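Side-chain contacts in putative glucoamylase (Bacteroides caccae ATCC 43185, PDB 4QT9), which is a putative glucoamylase with an alpha/alpha toroid fold and probably hydrolyses glycosidic bonds in carbohydrate substrates: residues Lys304-Lys307 with Gly308-Pro311; Ala327-Asn331 with Glu332-Lys336; Lys368-Pro372 with Phe373-Asp377. One frame throughout, in Å; residues are numbered along the deposited sequence. Where two conformers were deposited one is given.

Contact 1 (Lys304-Lys307 with Gly308-Pro311); sequences KHYK and GFGP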
ATOM      1  N   LYS A 304       4.415  26.345   9.975  1.00 28.28           N
ATOM      2  CA  LYS A 304       5.849  26.511   9.730  1.00 28.59           C
ATOM      3  C   LYS A 304       6.129  27.422   8.517  1.00 33.65           C
ATOM      4  O   LYS A 304       7.290  27.696   8.207  1.00 34.36           O
ATOM      5  CB  LYS A 304       6.533  25.158   9.578  1.00 29.67           C
ATOM      6  CG  LYS A 304       6.585  24.370  10.895  1.00 35.83           C
ATOM      7  CD  LYS A 304       7.241  23.006  10.726  1.00 30.01           C
ATOM      8  CE  LYS A 304       8.705  23.048  11.061  1.00 35.84           C
ATOM      9  NZ  LYS A 304       9.370  21.772  10.712  1.00 39.25           N
ATOM     10  N   HIS A 305       5.055  27.932   7.883  1.00 29.84           N
ATOM     11  CA  HIS A 305       5.008  28.888   6.783  1.00 29.96           C
ATOM     12  C   HIS A 305       5.807  28.438   5.553  1.00 32.84           C
ATOM     13  O   HIS A 305       6.590  29.210   4.997  1.00 32.43           O
ATOM     14  CB  HIS A 305       5.467  30.282   7.252  1.00 32.32           C
ATOM     15  CG  HIS A 305       4.913  30.666   8.592  1.00 37.13           C
ATOM     16  ND1 HIS A 305       3.579  30.999   8.751  1.00 40.19           N
ATOM     17  CD2 HIS A 305       5.524  30.726   9.796  1.00 39.53           C
ATOM     18  CE1 HIS A 305       3.425  31.275  10.035  1.00 40.06           C
ATOM     19  NE2 HIS A 305       4.569  31.136  10.704  1.00 40.47           N
ATOM     20  N   TYR A 306       5.563  27.201   5.103  1.00 26.91           N
ATOM     21  CA  TYR A 306       6.221  26.658   3.912  1.00 25.32           C
ATOM     22  C   TYR A 306       5.559  27.163   2.661  1.00 31.96           C
ATOM     23  O   TYR A 306       4.338  27.352   2.646  1.00 32.93           O
ATOM     24  CB  TYR A 306       6.197  25.132   3.930  1.00 24.10           C
ATOM     25  CG  TYR A 306       7.099  24.550   4.984  1.00 23.24           C
ATOM     26  CD1 TYR A 306       8.472  24.793   4.965  1.00 24.22           C
ATOM     27  CD2 TYR A 306       6.595  23.699   5.970  1.00 24.21           C
ATOM     28  CE1 TYR A 306       9.318  24.222   5.912  1.00 25.21           C
ATOM     29  CE2 TYR A 306       7.438  23.105   6.914  1.00 24.40           C
ATOM     30  CZ  TYR A 306       8.796  23.384   6.888  1.00 28.89           C
ATOM     31  OH  TYR A 306       9.636  22.820   7.804  1.00 28.41           O
ATOM     32  N   LYS A 307       6.351  27.369   1.593  1.00 27.94           N
ATOM     33  CA  LYS A 307       5.818  27.866   0.334  1.00 27.20           C
ATOM     34  C   LYS A 307       4.904  26.817  -0.309  1.00 29.62           C
ATOM     35  O   LYS A 307       5.222  25.630  -0.302  1.00 27.32           O
ATOM     36  CB  LYS A 307       6.963  28.260  -0.630  1.00 30.09           C
ATOM     37  CG  LYS A 307       6.474  28.912  -1.922  1.00 52.38           C
ATOM     38  CD  LYS A 307       7.542  29.056  -3.002  1.00 62.34           C
ATOM     39  CE  LYS A 307       6.871  29.383  -4.314  1.00 73.52           C
ATOM     40  NZ  LYS A 307       7.838  29.527  -5.430  1.00 87.94           N
ATOM     41  N   GLY A 308       3.764  27.276  -0.816  1.00 27.49           N
ATOM     42  CA  GLY A 308       2.840  26.441  -1.566  1.00 27.74           C
ATOM     43  C   GLY A 308       1.756  25.712  -0.806  1.00 31.38           C
ATOM     44  O   GLY A 308       0.748  25.354  -1.421  1.00 31.80           O
ATOM     45  N   PHE A 309       1.951  25.460   0.508  1.00 26.63           N
ATOM     46  CA  PHE A 309       0.978  24.720   1.347  1.00 25.98           C
ATOM     47  C   PHE A 309      -0.368  25.454   1.387  1.00 30.84           C
ATOM     48  O   PHE A 309      -0.381  26.661   1.584  1.00 30.70           O
ATOM     49  CB  PHE A 309       1.523  24.540   2.776  1.00 27.07           C
ATOM     50  CG  PHE A 309       2.504  23.418   3.032  1.00 27.95           C
ATOM     51  CD1 PHE A 309       3.526  23.139   2.125  1.00 31.07           C
ATOM     52  CD2 PHE A 309       2.468  22.701   4.225  1.00 29.72           C
ATOM     53  CE1 PHE A 309       4.459  22.129   2.382  1.00 31.39           C
ATOM     54  CE2 PHE A 309       3.412  21.700   4.486  1.00 32.62           C
ATOM     55  CZ  PHE A 309       4.384  21.396   3.547  1.00 30.28           C
ATOM     56  N   GLY A 310      -1.458  24.746   1.101  1.00 27.57           N
ATOM     57  CA  GLY A 310      -2.789  25.348   1.052  1.00 28.38           C
ATOM     58  C   GLY A 310      -3.880  24.408   0.564  1.00 32.33           C
ATOM     59  O   GLY A 310      -3.630  23.216   0.424  1.00 31.95           O
ATOM     60  N   PRO A 311      -5.111  24.909   0.266  1.00 29.99           N
ATOM     61  CA  PRO A 311      -6.197  23.998  -0.177  1.00 29.48           C
ATOM     62  C   PRO A 311      -5.940  23.321  -1.519  1.00 33.95           C
ATOM     63  O   PRO A 311      -6.491  22.253  -1.764  1.00 34.18           O
ATOM     64  CB  PRO A 311      -7.432  24.903  -0.257  1.00 32.37           C
ATOM     65  CG  PRO A 311      -7.051  26.165   0.481  1.00 37.09           C
ATOM     66  CD  PRO A 311      -5.579  26.306   0.374  1.00 31.41           C
TER
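Y306 and F309 lie side by side and point the same way, one from each end of a tight turn. Their rings are set obliquely, with planes 45° apart and centroids 5.4 Å from each other, so the pair is neither a stack nor an edge-to-face contact. The closest side-chain meeting is between a methylene and a ring: Y306 CB sits over one face of F309, displaced toward the rim, in a CH-pi contact 3.9 Å from the centroid of the F309 ring. Farther out, Y306 CD2 approaches F309 CZ at 4.0 Å. CG is anti to the carbonyl carbon in both (chi1 -70° in Y306, -81° in F309); with the turn bringing the two residues together, the side chains run alongside each other. The backbone between them is a type II beta turn from Y306 to F309 in the loop that follows helix 284-301. G308 occupies its third position with a positive phi, where a CB would be jammed against the carbonyl O of K307. K307, at the second position, turns its extended chain away from 308-311, though CB and CG stay by G308 N. At the far end of the tyrosine, K304 NZ donates to Y306 OH at 3.1 Å. T382 OG1 from another loop hydrogen-bonds K307 N, and N302 ND2, earlier in the same loop, hydrogen-bonds Y306 O.

Contact 2 (Ala327-Asn331 with Glu332-Lys336); sequences AHSPN and EQDDK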
ATOM      1  N   ALA A 327       9.308  10.111   7.527  1.00 32.17           N
ATOM      2  CA  ALA A 327       7.917   9.759   7.823  1.00 31.85           C
ATOM      3  C   ALA A 327       7.108  11.049   8.066  1.00 33.77           C
ATOM      4  O   ALA A 327       6.708  11.330   9.199  1.00 36.25           O
ATOM      5  CB  ALA A 327       7.852   8.826   9.034  1.00 32.33           C
ATOM      6  N   HIS A 328       6.894  11.847   7.009  1.00 26.09           N
ATOM      7  CA  HIS A 328       6.150  13.110   7.140  1.00 25.48           C
ATOM      8  C   HIS A 328       4.754  12.830   7.607  1.00 30.55           C
ATOM      9  O   HIS A 328       4.140  11.870   7.137  1.00 30.77           O
ATOM     10  CB  HIS A 328       6.097  13.914   5.836  1.00 24.91           C
ATOM     11  CG  HIS A 328       7.417  14.090   5.164  1.00 27.67           C
ATOM     12  ND1 HIS A 328       7.716  13.424   3.988  1.00 29.02           N
ATOM     13  CD2 HIS A 328       8.479  14.848   5.521  1.00 29.41           C
ATOM     14  CE1 HIS A 328       8.937  13.814   3.654  1.00 28.79           C
ATOM     15  NE2 HIS A 328       9.439  14.669   4.543  1.00 29.38           N
ATOM     16  N   SER A 329       4.264  13.644   8.551  1.00 26.15           N
ATOM     17  CA  SER A 329       2.906  13.487   9.064  0.50 25.66           C
ATOM     18  C   SER A 329       2.376  14.891   9.467  1.00 31.40           C
ATOM     19  O   SER A 329       3.179  15.847   9.510  1.00 30.28           O
ATOM     20  CB  SER A 329       2.860  12.466  10.207  0.50 24.72           C
ATOM     21  OG  SER A 329       3.096  13.056  11.472  0.50 25.11           O
ATOM     22  N   PRO A 330       1.026  15.061   9.703  1.00 29.34           N
ATOM     23  CA  PRO A 330       0.510  16.410   9.985  1.00 28.89           C
ATOM     24  C   PRO A 330       0.761  16.892  11.424  1.00 32.95           C
ATOM     25  O   PRO A 330      -0.164  16.984  12.236  1.00 33.82           O
ATOM     26  CB  PRO A 330      -0.980  16.274   9.664  1.00 30.95           C
ATOM     27  CG  PRO A 330      -1.306  14.867  10.035  1.00 35.10           C
ATOM     28  CD  PRO A 330      -0.086  14.071   9.647  1.00 30.24           C
ATOM     29  N   ASN A 331       2.026  17.219  11.719  1.00 28.18           N
ATOM     30  CA  ASN A 331       2.509  17.811  12.968  1.00 28.23           C
ATOM     31  C   ASN A 331       3.854  18.520  12.692  1.00 28.58           C
ATOM     32  O   ASN A 331       4.615  18.079  11.834  1.00 26.62           O
ATOM     33  CB  ASN A 331       2.609  16.784  14.115  1.00 29.91           C
ATOM     34  CG  ASN A 331       3.693  15.756  13.954  1.00 40.29           C
ATOM     35  OD1 ASN A 331       4.883  16.053  14.072  1.00 36.27           O
ATOM     36  ND2 ASN A 331       3.301  14.514  13.760  1.00 31.36           N
ATOM     37  N   GLU A 332       4.147  19.571  13.456  1.00 24.31           N
ATOM     38  CA  GLU A 332       5.314  20.433  13.325  1.00 24.77           C
ATOM     39  C   GLU A 332       6.660  19.720  13.479  1.00 32.26           C
ATOM     40  O   GLU A 332       7.657  20.219  12.946  1.00 33.16           O
ATOM     41  CB  GLU A 332       5.232  21.606  14.320  1.00 26.39           C
ATOM     42  CG  GLU A 332       4.158  22.596  13.923  1.00 33.08           C
ATOM     43  CD  GLU A 332       4.151  23.887  14.712  1.00 58.03           C
ATOM     44  OE1 GLU A 332       5.053  24.726  14.480  1.00 49.45           O
ATOM     45  OE2 GLU A 332       3.217  24.083  15.525  1.00 57.97           O
ATOM     46  N   GLN A 333       6.697  18.563  14.155  1.00 30.38           N
ATOM     47  CA  GLN A 333       7.935  17.786  14.322  1.00 30.76           C
ATOM     48  C   GLN A 333       8.282  16.969  13.055  1.00 33.74           C
ATOM     49  O   GLN A 333       9.461  16.819  12.718  1.00 33.66           O
ATOM     50  CB  GLN A 333       7.828  16.845  15.541  1.00 32.04           C
ATOM     51  CG  GLN A 333       7.923  17.568  16.900  1.00 49.90           C
ATOM     52  CD  GLN A 333       6.787  18.538  17.196  1.00 71.32           C
ATOM     53  OE1 GLN A 333       5.597  18.218  17.055  1.00 66.36           O
ATOM     54  NE2 GLN A 333       7.133  19.754  17.606  1.00 63.05           N
ATOM     55  N   ASP A 334       7.257  16.451  12.362  1.00 29.16           N
ATOM     56  CA  ASP A 334       7.431  15.579  11.192  1.00 27.50           C
ATOM     57  C   ASP A 334       7.293  16.347   9.874  1.00 31.39           C
ATOM     58  O   ASP A 334       7.753  15.855   8.828  1.00 30.68           O
ATOM     59  CB  ASP A 334       6.427  14.414  11.249  1.00 28.48           C
ATOM     60  CG  ASP A 334       6.529  13.525  12.489  1.00 45.50           C
ATOM     61  OD1 ASP A 334       7.662  13.347  13.015  1.00 47.74           O
ATOM     62  OD2 ASP A 334       5.489  12.978  12.910  1.00 49.55           O
ATOM     63  N   ASP A 335       6.690  17.556   9.918  1.00 27.89           N
ATOM     64  CA  ASP A 335       6.526  18.411   8.746  1.00 27.04           C
ATOM     65  C   ASP A 335       7.880  19.007   8.347  1.00 30.45           C
ATOM     66  O   ASP A 335       8.512  19.663   9.161  1.00 32.18           O
ATOM     67  CB  ASP A 335       5.482  19.504   9.020  1.00 29.49           C
ATOM     68  CG  ASP A 335       5.288  20.537   7.923  1.00 37.74           C
ATOM     69  OD1 ASP A 335       5.603  20.224   6.735  1.00 39.43           O
ATOM     70  OD2 ASP A 335       4.777  21.636   8.234  1.00 35.00           O
ATOM     71  N   LYS A 336       8.331  18.747   7.107  1.00 25.73           N
ATOM     72  CA  LYS A 336       9.631  19.229   6.620  1.00 25.69           C
ATOM     73  C   LYS A 336       9.500  20.129   5.405  1.00 28.31           C
ATOM     74  O   LYS A 336      10.510  20.441   4.775  1.00 28.93           O
ATOM     75  CB  LYS A 336      10.566  18.041   6.280  1.00 28.76           C
ATOM     76  CG  LYS A 336      10.818  17.052   7.425  1.00 37.25           C
ATOM     77  CD  LYS A 336      11.777  17.599   8.477  1.00 48.29           C
ATOM     78  CE  LYS A 336      12.380  16.501   9.312  1.00 65.39           C
ATOM     79  NZ  LYS A 336      11.436  15.999  10.342  1.00 77.48           N
TER
HETATM   80  O   HOH W   1       5.853  10.157  11.394  1.00 36.37           O
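N331 reaches forward to Q333 and D334 in an Asx turn: its side-chain oxygen accepts the N-H groups of Q333 and D334, which with E332 have helical backbone angles but lack regular helix bonds. Its CB lies beside E332 N. CG stands between the backbone N and the carbonyl carbon (chi1 69°), which folds the amide back over the following turn. There the two ends of the amide part company. OD1 receives D334 N at 3.0 Å, from above its carbonyl plane, and Q333 N more weakly. ND2 donates to D334 OD2 at 2.8 Å, in a fairly straight bond (151°) that lies close to the amide plane but meets the carboxylate from above. The amide and carboxylate planes are 63° apart. In one of the two S329 conformers, S329 OG donates to the anti lone pair of D334 OD2 at 2.8 Å, and in that conformer two side chains grip one oxygen. The N331 carbonyl adds to the turn, accepting D335 N at 2.9 Å. The H328 ring edge meets D334 O and K336 CG, both near its plane, 3.5 and 3.7 Å from H328 CD2, while S321 OG and T317 O hold the ring nitrogens. D335 OD2 bonds Y298 OH of helix 284-301. A water donates to A327 O at 2.6 Å and, weakly, to D334 OD2.

Contact 3 (Lys368-Pro372 with Phe373-Asp377); sequences KVFGP and FGFYD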
ATOM      1  N   LYS A 368       8.220  19.534 -13.915  1.00 25.30           N
ATOM      2  CA  LYS A 368       9.025  19.488 -12.695  1.00 23.73           C
ATOM      3  C   LYS A 368       8.419  18.516 -11.632  1.00 28.16           C
ATOM      4  O   LYS A 368       9.186  17.994 -10.823  1.00 26.88           O
ATOM      5  CB  LYS A 368       9.258  20.906 -12.120  1.00 23.19           C
ATOM      6  CG  LYS A 368       8.132  21.468 -11.269  1.00 25.67           C
ATOM      7  CD  LYS A 368       8.212  22.971 -11.194  1.00 20.95           C
ATOM      8  CE  LYS A 368       7.472  23.489 -10.021  1.00 24.91           C
ATOM      9  NZ  LYS A 368       7.338  24.950 -10.054  1.00 35.02           N
ATOM     10  N   VAL A 369       7.082  18.257 -11.643  1.00 26.35           N
ATOM     11  CA  VAL A 369       6.472  17.306 -10.673  1.00 27.17           C
ATOM     12  C   VAL A 369       5.763  16.137 -11.401  1.00 31.90           C
ATOM     13  O   VAL A 369       5.692  15.046 -10.840  1.00 30.11           O
ATOM     14  CB  VAL A 369       5.537  17.930  -9.600  1.00 32.08           C
ATOM     15  CG1 VAL A 369       6.284  18.900  -8.686  1.00 32.18           C
ATOM     16  CG2 VAL A 369       4.310  18.584 -10.225  1.00 32.51           C
ATOM     17  N   PHE A 370       5.266  16.355 -12.642  1.00 30.41           N
ATOM     18  CA  PHE A 370       4.578  15.306 -13.382  1.00 30.43           C
ATOM     19  C   PHE A 370       5.510  14.740 -14.458  1.00 33.41           C
ATOM     20  O   PHE A 370       5.661  15.332 -15.523  1.00 34.02           O
ATOM     21  CB  PHE A 370       3.244  15.821 -13.966  1.00 31.89           C
ATOM     22  CG  PHE A 370       2.357  14.730 -14.533  1.00 32.36           C
ATOM     23  CD1 PHE A 370       1.830  13.739 -13.708  1.00 31.53           C
ATOM     24  CD2 PHE A 370       2.023  14.715 -15.884  1.00 35.37           C
ATOM     25  CE1 PHE A 370       1.000  12.746 -14.223  1.00 32.87           C
ATOM     26  CE2 PHE A 370       1.193  13.712 -16.402  1.00 37.96           C
ATOM     27  CZ  PHE A 370       0.680  12.740 -15.559  1.00 34.49           C
ATOM     28  N   GLY A 371       6.172  13.634 -14.139  1.00 29.20           N
ATOM     29  CA  GLY A 371       7.144  13.012 -15.036  1.00 29.32           C
ATOM     30  C   GLY A 371       6.631  11.896 -15.929  1.00 35.10           C
ATOM     31  O   GLY A 371       5.416  11.743 -16.092  1.00 33.36           O
ATOM     32  N   PRO A 372       7.553  11.086 -16.525  1.00 33.78           N
ATOM     33  CA  PRO A 372       7.112  10.025 -17.453  1.00 34.32           C
ATOM     34  C   PRO A 372       6.242   8.933 -16.821  1.00 35.06           C
ATOM     35  O   PRO A 372       5.335   8.456 -17.493  1.00 33.94           O
ATOM     36  CB  PRO A 372       8.430   9.432 -17.985  1.00 36.81           C
ATOM     37  CG  PRO A 372       9.470   9.854 -16.999  1.00 41.21           C
ATOM     38  CD  PRO A 372       9.026  11.172 -16.469  1.00 35.94           C
ATOM     39  N   PHE A 373       6.490   8.557 -15.542  1.00 31.10           N
ATOM     40  CA  PHE A 373       5.727   7.519 -14.832  1.00 29.52           C
ATOM     41  C   PHE A 373       4.741   8.111 -13.788  1.00 31.60           C
ATOM     42  O   PHE A 373       4.421   7.459 -12.793  1.00 30.69           O
ATOM     43  CB  PHE A 373       6.678   6.509 -14.153  1.00 30.73           C
ATOM     44  CG  PHE A 373       7.562   5.701 -15.080  1.00 32.42           C
ATOM     45  CD1 PHE A 373       7.255   5.575 -16.433  1.00 34.65           C
ATOM     46  CD2 PHE A 373       8.678   5.033 -14.592  1.00 34.21           C
ATOM     47  CE1 PHE A 373       8.058   4.824 -17.282  1.00 36.03           C
ATOM     48  CE2 PHE A 373       9.482   4.280 -15.443  1.00 36.89           C
ATOM     49  CZ  PHE A 373       9.165   4.181 -16.782  1.00 35.63           C
ATOM     50  N   GLY A 374       4.246   9.314 -14.071  1.00 28.33           N
ATOM     51  CA  GLY A 374       3.311  10.048 -13.228  1.00 26.86           C
ATOM     52  C   GLY A 374       4.006  11.051 -12.326  1.00 29.12           C
ATOM     53  O   GLY A 374       5.141  11.472 -12.588  1.00 28.78           O
ATOM     54  N   PHE A 375       3.317  11.456 -11.261  1.00 22.81           N
ATOM     55  CA  PHE A 375       3.865  12.404 -10.306  1.00 21.81           C
ATOM     56  C   PHE A 375       5.077  11.844  -9.607  1.00 24.63           C
ATOM     57  O   PHE A 375       5.072  10.684  -9.187  1.00 22.22           O
ATOM     58  CB  PHE A 375       2.809  12.803  -9.256  1.00 23.53           C
ATOM     59  CG  PHE A 375       1.662  13.574  -9.860  1.00 25.93           C
ATOM     60  CD1 PHE A 375       1.826  14.898 -10.256  1.00 29.35           C
ATOM     61  CD2 PHE A 375       0.440  12.953 -10.103  1.00 27.55           C
ATOM     62  CE1 PHE A 375       0.788  15.589 -10.884  1.00 30.67           C
ATOM     63  CE2 PHE A 375      -0.617  13.665 -10.673  1.00 30.84           C
ATOM     64  CZ  PHE A 375      -0.441  14.983 -11.044  1.00 29.84           C
ATOM     65  N   TYR A 376       6.111  12.676  -9.478  1.00 22.41           N
ATOM     66  CA  TYR A 376       7.325  12.323  -8.757  1.00 21.56           C
ATOM     67  C   TYR A 376       6.995  12.160  -7.270  1.00 23.96           C
ATOM     68  O   TYR A 376       5.910  12.559  -6.820  1.00 23.13           O
ATOM     69  CB  TYR A 376       8.420  13.361  -9.002  1.00 22.06           C
ATOM     70  CG  TYR A 376       8.924  13.352 -10.426  1.00 25.15           C
ATOM     71  CD1 TYR A 376       9.480  12.199 -10.986  1.00 25.95           C
ATOM     72  CD2 TYR A 376       8.958  14.523 -11.181  1.00 27.47           C
ATOM     73  CE1 TYR A 376       9.991  12.196 -12.280  1.00 26.38           C
ATOM     74  CE2 TYR A 376       9.462  14.529 -12.486  1.00 28.46           C
ATOM     75  CZ  TYR A 376       9.985  13.368 -13.023  1.00 31.28           C
ATOM     76  OH  TYR A 376      10.493  13.372 -14.291  1.00 27.29           O
ATOM     77  N   ASP A 377       7.887  11.493  -6.531  1.00 21.62           N
ATOM     78  CA  ASP A 377       7.647  11.082  -5.134  1.00 20.36           C
ATOM     79  C   ASP A 377       7.306  12.218  -4.136  1.00 22.70           C
ATOM     80  O   ASP A 377       6.369  12.102  -3.332  1.00 20.44           O
ATOM     81  CB  ASP A 377       8.872  10.357  -4.596  1.00 20.98           C
ATOM     82  CG  ASP A 377       8.507   9.546  -3.403  1.00 26.33           C
ATOM     83  OD1 ASP A 377       7.529   8.784  -3.496  1.00 25.45           O
ATOM     84  OD2 ASP A 377       9.163   9.711  -2.348  1.00 30.15           O
TER
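Y376 lays its ring against G371 and P372 across a tight beta hairpin. One ring face carries G371 N, Y376 CZ lies 3.5 Å from G371 CA, and Y376 OH comes within 3.4 Å of P372 CD. The fit depends on glycine: a CB on G371 would run into Y376 CZ. P372, second in the type I turn from G371 to G374, crosses the tyrosine at about a right angle. Y376 N donates to V369 O at 2.8 Å, nearly straight (169°). G371 N donates to G374 O at 2.9 Å; the return bond, G374 N to G371 O, is weak. F370 and F375, a non-hydrogen-bonded pair, put both rings on one face of the hairpin. F370 turns its edge to the face of F375, with F370 CD1 over the F375 ring centre, 3.5 Å from F375 CE1; F370 CG, anti to its backbone N (chi1 -170°), swings the ring there. A leucine in place of F375 would probably cost the F370 edge its flat aromatic partner. Around the hairpin, T27 and R31 of helix 21-37 touch F370, V28 meets F375 together with P341 and L345 of helix 341-345, and Y390 of strand 389-391 packs against P372 and Y376.

In the fold
Contacts 1 and 2 are joined directly, their centres 13 Å apart. K304 NZ of contact 1 probably hydrogen-bonds D335 O at 2.8 Å and E332 O at 3.2 Å, tying the loop after helix 284-301 to the loop before helix 341-345. The rings of contact 1 also pack on the D335 carboxylate, with Y306 CE2 3.3 Å from D335 OD2. Contact 3 stands apart: its centre is 20 Å from that of contact 1 and 23 Å from that of contact 2, with nearest atoms about 7 Å away in both cases. Helix 341-345, just after contact 2 in the chain, packs on F375.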